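Local structure of Exo beta-1,2-glucooligosaccharide sophorohydrolase (non-reducing end) (Parabacteroides distasonis ATCC 8503, 5Z06) at residues A[344-356]-A[408-422]. The protein hydrolyses linear beta-1,2-glucan and beta-1,2-glucooligosaccharides of four or more units, releasing sophorose from the non-reducing end. Sequence-based numbering, arbitrary orientation.
Sequences REEGVQRFLKITS and YFNQENDKEKQIRKS
Arg344, at the start of helix 344-356, reaches across to Glu416 in the first turn of helix 414-422, within the helical part of this GH144 glycoside hydrolase, whose family belongs to the six-hairpin clan. The two helix segments run in the same general direction, their axes 9.5 Å apart at closest approach and inclined at 34°. With CG anti to the backbone N (chi1 -164°) and the chain straight out to NE, Arg344 grips the carboxylate side-on: NE meets the syn lone pair of Glu416 OE1 at 2.7 Å, while NH2 reaches Glu416 OE2 at 2.8 Å. The same NH2 donates to Tyr408 O, at the end of helix 392-408, and Phe409 CD1 lies over one guanidinium face. Glu416 OE2 also accepts from Gln411 N, which comes from above the carboxylate plane, so the salt-bridged pair also holds the chain before helix 414-422, at Tyr408 O and Gln411 N. An alanine in place of Arg344 would probably leave Glu416 without its charge partner and Tyr408 O without this donor.

Past this salt bridge, along helix 344-356, the contact becomes mostly apolar. Phe409 pushes CE2 over one face of the Phe351 ring, off-centre, 3.3 Å from Phe351 CD1; Ile354 backs the other face. Val348 divides its branches, CG2 against Phe409 CE1 and CG1 against Lys415 CB. The aliphatic part of Lys415 is a knob in the hole formed by Glu345, Val348, Gln349 and Leu352, and Ile419 pushes CD1 against Phe351 CB.

Farther along, Ser422 OG packs against Thr355 CB while hydrogen-bonding Glu359 OE2 of helix 344-360. Thr355 OG1 donates to Phe351 O one turn back, and a water donates to this hydroxyl while accepting from Gln418 NE2 at 2.8 Å.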
# COMPACT_ATOMS: atom_id res chain seq x y z
N ARG A 344 -19.45 -18.76 -2.28
CA ARG A 344 -19.46 -19.06 -0.87
C ARG A 344 -18.53 -20.22 -0.54
O ARG A 344 -17.74 -20.14 0.41
CB ARG A 344 -20.88 -19.37 -0.40
CG ARG A 344 -21.02 -19.31 1.10
CD ARG A 344 -22.35 -19.87 1.55
NE ARG A 344 -22.51 -19.77 2.99
CZ ARG A 344 -22.86 -18.69 3.68
NH1 ARG A 344 -23.13 -17.52 3.09
NH2 ARG A 344 -22.98 -18.79 5.01
N GLU A 345 -18.56 -21.28 -1.33
CA GLU A 345 -17.68 -22.43 -1.08
C GLU A 345 -16.20 -22.05 -1.11
O GLU A 345 -15.42 -22.50 -0.26
CB GLU A 345 -17.98 -23.58 -2.06
CG GLU A 345 -17.30 -24.90 -1.70
CD GLU A 345 -17.66 -25.45 -0.29
OE1 GLU A 345 -18.67 -25.03 0.32
OE2 GLU A 345 -16.91 -26.32 0.21
N GLU A 346 -15.80 -21.27 -2.12
CA GLU A 346 -14.45 -20.71 -2.17
C GLU A 346 -14.16 -19.97 -0.85
O GLU A 346 -13.15 -20.21 -0.23
CB GLU A 346 -14.29 -19.72 -3.33
CG GLU A 346 -14.10 -20.34 -4.71
CD GLU A 346 -13.94 -19.27 -5.79
OE1 GLU A 346 -14.94 -18.58 -6.15
OE2 GLU A 346 -12.80 -19.09 -6.26
N GLY A 347 -15.08 -19.09 -0.46
CA GLY A 347 -15.00 -18.35 0.78
C GLY A 347 -14.84 -19.23 2.00
O GLY A 347 -13.98 -19.00 2.85
N VAL A 348 -15.69 -20.25 2.07
CA VAL A 348 -15.64 -21.23 3.13
C VAL A 348 -14.28 -21.91 3.18
O VAL A 348 -13.70 -22.04 4.27
CB VAL A 348 -16.82 -22.25 3.00
CG1 VAL A 348 -16.63 -23.45 3.93
CG2 VAL A 348 -18.14 -21.57 3.33
N GLN A 349 -13.76 -22.31 2.03
CA GLN A 349 -12.43 -22.95 1.98
C GLN A 349 -11.35 -22.02 2.50
O GLN A 349 -10.51 -22.41 3.30
CB GLN A 349 -12.06 -23.44 0.57
CG GLN A 349 -12.75 -24.74 0.17
CD GLN A 349 -12.73 -25.76 1.30
OE1 GLN A 349 -13.78 -26.21 1.73
NE2 GLN A 349 -11.53 -26.10 1.82
N ARG A 350 -11.40 -20.77 2.04
CA ARG A 350 -10.48 -19.76 2.54
C ARG A 350 -10.57 -19.64 4.08
O ARG A 350 -9.57 -19.58 4.75
CB ARG A 350 -10.74 -18.41 1.89
CG ARG A 350 -9.98 -17.26 2.55
CD ARG A 350 -8.47 -17.46 2.50
NE ARG A 350 -8.03 -17.42 1.13
CZ ARG A 350 -7.63 -16.33 0.47
NH1 ARG A 350 -7.58 -15.15 1.06
NH2 ARG A 350 -7.31 -16.43 -0.82
N PHE A 351 -11.79 -19.57 4.60
CA PHE A 351 -11.98 -19.36 6.04
C PHE A 351 -11.58 -20.55 6.90
O PHE A 351 -11.14 -20.37 8.05
CB PHE A 351 -13.38 -18.84 6.33
CG PHE A 351 -13.48 -17.34 6.19
CD1 PHE A 351 -13.77 -16.75 4.97
CD2 PHE A 351 -13.22 -16.52 7.28
CE1 PHE A 351 -13.83 -15.37 4.83
CE2 PHE A 351 -13.29 -15.16 7.16
CZ PHE A 351 -13.60 -14.58 5.93
N LEU A 352 -11.68 -21.75 6.35
CA LEU A 352 -11.11 -22.93 6.99
C LEU A 352 -9.60 -22.81 7.11
O LEU A 352 -9.03 -23.08 8.17
CB LEU A 352 -11.52 -24.20 6.25
CG LEU A 352 -12.99 -24.55 6.41
CD1 LEU A 352 -13.37 -25.57 5.35
CD2 LEU A 352 -13.34 -25.07 7.81
N LYS A 353 -8.95 -22.40 6.03
CA LYS A 353 -7.53 -22.12 6.07
C LYS A 353 -7.21 -20.98 7.07
O LYS A 353 -6.33 -21.14 7.92
CB LYS A 353 -7.00 -21.81 4.68
CG LYS A 353 -5.66 -21.11 4.66
CD LYS A 353 -5.26 -20.72 3.25
CE LYS A 353 -4.84 -21.93 2.43
NZ LYS A 353 -4.79 -21.48 1.03
N ILE A 354 -7.93 -19.86 6.96
CA ILE A 354 -7.71 -18.72 7.86
C ILE A 354 -7.82 -19.14 9.32
O ILE A 354 -6.94 -18.86 10.12
CB ILE A 354 -8.72 -17.59 7.59
CG1 ILE A 354 -8.31 -16.85 6.32
CG2 ILE A 354 -8.78 -16.62 8.77
CD1 ILE A 354 -9.36 -15.88 5.82
N THR A 355 -8.92 -19.80 9.65
CA THR A 355 -9.16 -20.23 11.01
C THR A 355 -8.16 -21.28 11.50
O THR A 355 -7.71 -21.17 12.64
CB THR A 355 -10.61 -20.64 11.26
OG1 THR A 355 -11.02 -21.68 10.38
CG2 THR A 355 -11.49 -19.43 11.11
N SER A 356 -7.75 -22.24 10.65
CA SER A 356 -6.72 -23.22 11.07
C SER A 356 -5.41 -22.54 11.32
O SER A 356 -4.74 -22.84 12.28
CB SER A 356 -6.49 -24.33 10.06
OG SER A 356 -7.67 -25.11 9.98
N TYR A 408 -21.60 -14.34 9.36
CA TYR A 408 -21.84 -14.62 7.97
C TYR A 408 -21.98 -16.11 7.69
O TYR A 408 -22.93 -16.52 7.01
CB TYR A 408 -20.73 -14.06 7.07
CG TYR A 408 -21.08 -14.15 5.60
CD1 TYR A 408 -22.04 -13.32 5.04
CD2 TYR A 408 -20.47 -15.07 4.78
CE1 TYR A 408 -22.37 -13.40 3.70
CE2 TYR A 408 -20.79 -15.14 3.44
CZ TYR A 408 -21.74 -14.31 2.91
OH TYR A 408 -22.06 -14.40 1.57
N PHE A 409 -21.02 -16.89 8.18
CA PHE A 409 -20.96 -18.32 7.89
C PHE A 409 -21.81 -19.07 8.90
O PHE A 409 -21.32 -19.76 9.78
CB PHE A 409 -19.51 -18.82 7.88
CG PHE A 409 -18.69 -18.24 6.77
CD1 PHE A 409 -18.92 -18.64 5.45
CD2 PHE A 409 -17.68 -17.31 7.03
CE1 PHE A 409 -18.15 -18.11 4.42
CE2 PHE A 409 -16.93 -16.77 6.00
CZ PHE A 409 -17.18 -17.16 4.69
N ASN A 410 -23.12 -18.91 8.73
CA ASN A 410 -24.13 -19.35 9.68
C ASN A 410 -24.86 -20.61 9.22
O ASN A 410 -25.87 -20.97 9.79
CB ASN A 410 -25.15 -18.23 9.85
CG ASN A 410 -26.00 -18.01 8.61
OD1 ASN A 410 -25.59 -18.32 7.49
ND2 ASN A 410 -27.18 -17.46 8.80
N GLN A 411 -24.37 -21.26 8.17
CA GLN A 411 -25.06 -22.42 7.64
C GLN A 411 -24.79 -23.63 8.52
O GLN A 411 -23.71 -23.74 9.12
CB GLN A 411 -24.60 -22.73 6.22
CG GLN A 411 -24.77 -21.60 5.24
CD GLN A 411 -25.81 -21.91 4.24
OE1 GLN A 411 -26.97 -22.14 4.58
NE2 GLN A 411 -25.41 -21.95 2.98
N GLU A 412 -25.76 -24.54 8.55
CA GLU A 412 -25.66 -25.76 9.30
C GLU A 412 -25.07 -26.82 8.41
O GLU A 412 -25.77 -27.70 7.90
CB GLU A 412 -27.05 -26.18 9.82
CG GLU A 412 -27.66 -25.25 10.84
CD GLU A 412 -26.79 -25.04 12.08
OE1 GLU A 412 -25.83 -25.82 12.34
OE2 GLU A 412 -27.06 -24.06 12.81
N ASN A 413 -23.76 -26.70 8.21
CA ASN A 413 -22.97 -27.74 7.56
C ASN A 413 -21.66 -27.86 8.31
O ASN A 413 -21.37 -27.03 9.17
CB ASN A 413 -22.76 -27.45 6.07
CG ASN A 413 -22.03 -26.15 5.83
OD1 ASN A 413 -20.93 -25.96 6.31
ND2 ASN A 413 -22.63 -25.27 5.03
N ASP A 414 -20.89 -28.91 8.03
CA ASP A 414 -19.74 -29.20 8.89
C ASP A 414 -18.68 -28.12 8.78
O ASP A 414 -18.02 -27.85 9.77
CB ASP A 414 -19.12 -30.57 8.60
CG ASP A 414 -18.43 -30.63 7.26
OD1 ASP A 414 -19.00 -30.05 6.31
OD2 ASP A 414 -17.33 -31.24 7.14
N LYS A 415 -18.50 -27.57 7.58
CA LYS A 415 -17.46 -26.58 7.35
C LYS A 415 -17.73 -25.25 8.01
O LYS A 415 -16.84 -24.67 8.63
CB LYS A 415 -17.21 -26.38 5.85
CG LYS A 415 -16.45 -27.52 5.24
CD LYS A 415 -16.10 -27.24 3.78
CE LYS A 415 -15.13 -28.28 3.25
NZ LYS A 415 -15.69 -29.64 3.12
N GLU A 416 -18.96 -24.75 7.87
CA GLU A 416 -19.30 -23.48 8.49
C GLU A 416 -19.41 -23.62 10.01
O GLU A 416 -19.01 -22.73 10.73
CB GLU A 416 -20.55 -22.89 7.85
CG GLU A 416 -20.28 -22.60 6.38
CD GLU A 416 -21.26 -21.66 5.76
OE1 GLU A 416 -21.34 -21.68 4.51
OE2 GLU A 416 -21.96 -20.92 6.48
N LYS A 417 -19.91 -24.76 10.47
CA LYS A 417 -19.84 -25.13 11.88
C LYS A 417 -18.39 -25.05 12.41
O LYS A 417 -18.16 -24.46 13.47
CB LYS A 417 -20.42 -26.52 12.08
CG LYS A 417 -20.33 -27.09 13.48
CD LYS A 417 -21.44 -26.58 14.40
CE LYS A 417 -21.35 -27.20 15.79
NZ LYS A 417 -21.27 -28.69 15.78
N GLN A 418 -17.44 -25.62 11.66
CA GLN A 418 -16.02 -25.58 12.05
C GLN A 418 -15.44 -24.15 12.06
O GLN A 418 -14.69 -23.77 12.97
CB GLN A 418 -15.20 -26.46 11.14
CG GLN A 418 -13.80 -26.71 11.63
CD GLN A 418 -12.94 -27.41 10.60
OE1 GLN A 418 -13.39 -28.35 9.92
NE2 GLN A 418 -11.68 -26.97 10.49
N ILE A 419 -15.76 -23.37 11.03
CA ILE A 419 -15.41 -21.94 10.99
C ILE A 419 -15.91 -21.26 12.27
O ILE A 419 -15.14 -20.61 12.96
CB ILE A 419 -15.96 -21.24 9.71
CG1 ILE A 419 -15.16 -21.72 8.48
CG2 ILE A 419 -15.89 -19.71 9.84
CD1 ILE A 419 -15.80 -21.44 7.14
N ARG A 420 -17.20 -21.44 12.56
CA ARG A 420 -17.83 -20.83 13.72
C ARG A 420 -17.20 -21.28 15.03
O ARG A 420 -16.82 -20.43 15.83
CB ARG A 420 -19.32 -21.08 13.73
CG ARG A 420 -20.10 -20.31 12.67
CD ARG A 420 -21.59 -20.38 12.96
NE ARG A 420 -22.09 -21.75 13.08
CZ ARG A 420 -22.47 -22.51 12.05
NH1 ARG A 420 -22.41 -22.08 10.78
NH2 ARG A 420 -22.90 -23.74 12.28
N LYS A 421 -17.07 -22.61 15.20
CA LYS A 421 -16.40 -23.22 16.35
C LYS A 421 -15.05 -22.57 16.62
O LYS A 421 -14.73 -22.16 17.74
CB LYS A 421 -16.18 -24.73 16.14
CG LYS A 421 -17.26 -25.66 16.70
CD LYS A 421 -16.79 -27.12 16.91
CE LYS A 421 -17.46 -28.17 15.99
NZ LYS A 421 -16.90 -28.30 14.59
N SER A 422 -14.25 -22.51 15.56
CA SER A 422 -12.90 -22.04 15.65
C SER A 422 -12.84 -20.57 16.06
O SER A 422 -12.13 -20.20 16.99
CB SER A 422 -12.22 -22.23 14.31
OG SER A 422 -10.94 -21.67 14.34
O HOH W 1 -24.53 -16.00 4.85
O HOH W 2 -23.30 -16.83 0.09
O HOH W 3 -10.61 -24.48 11.09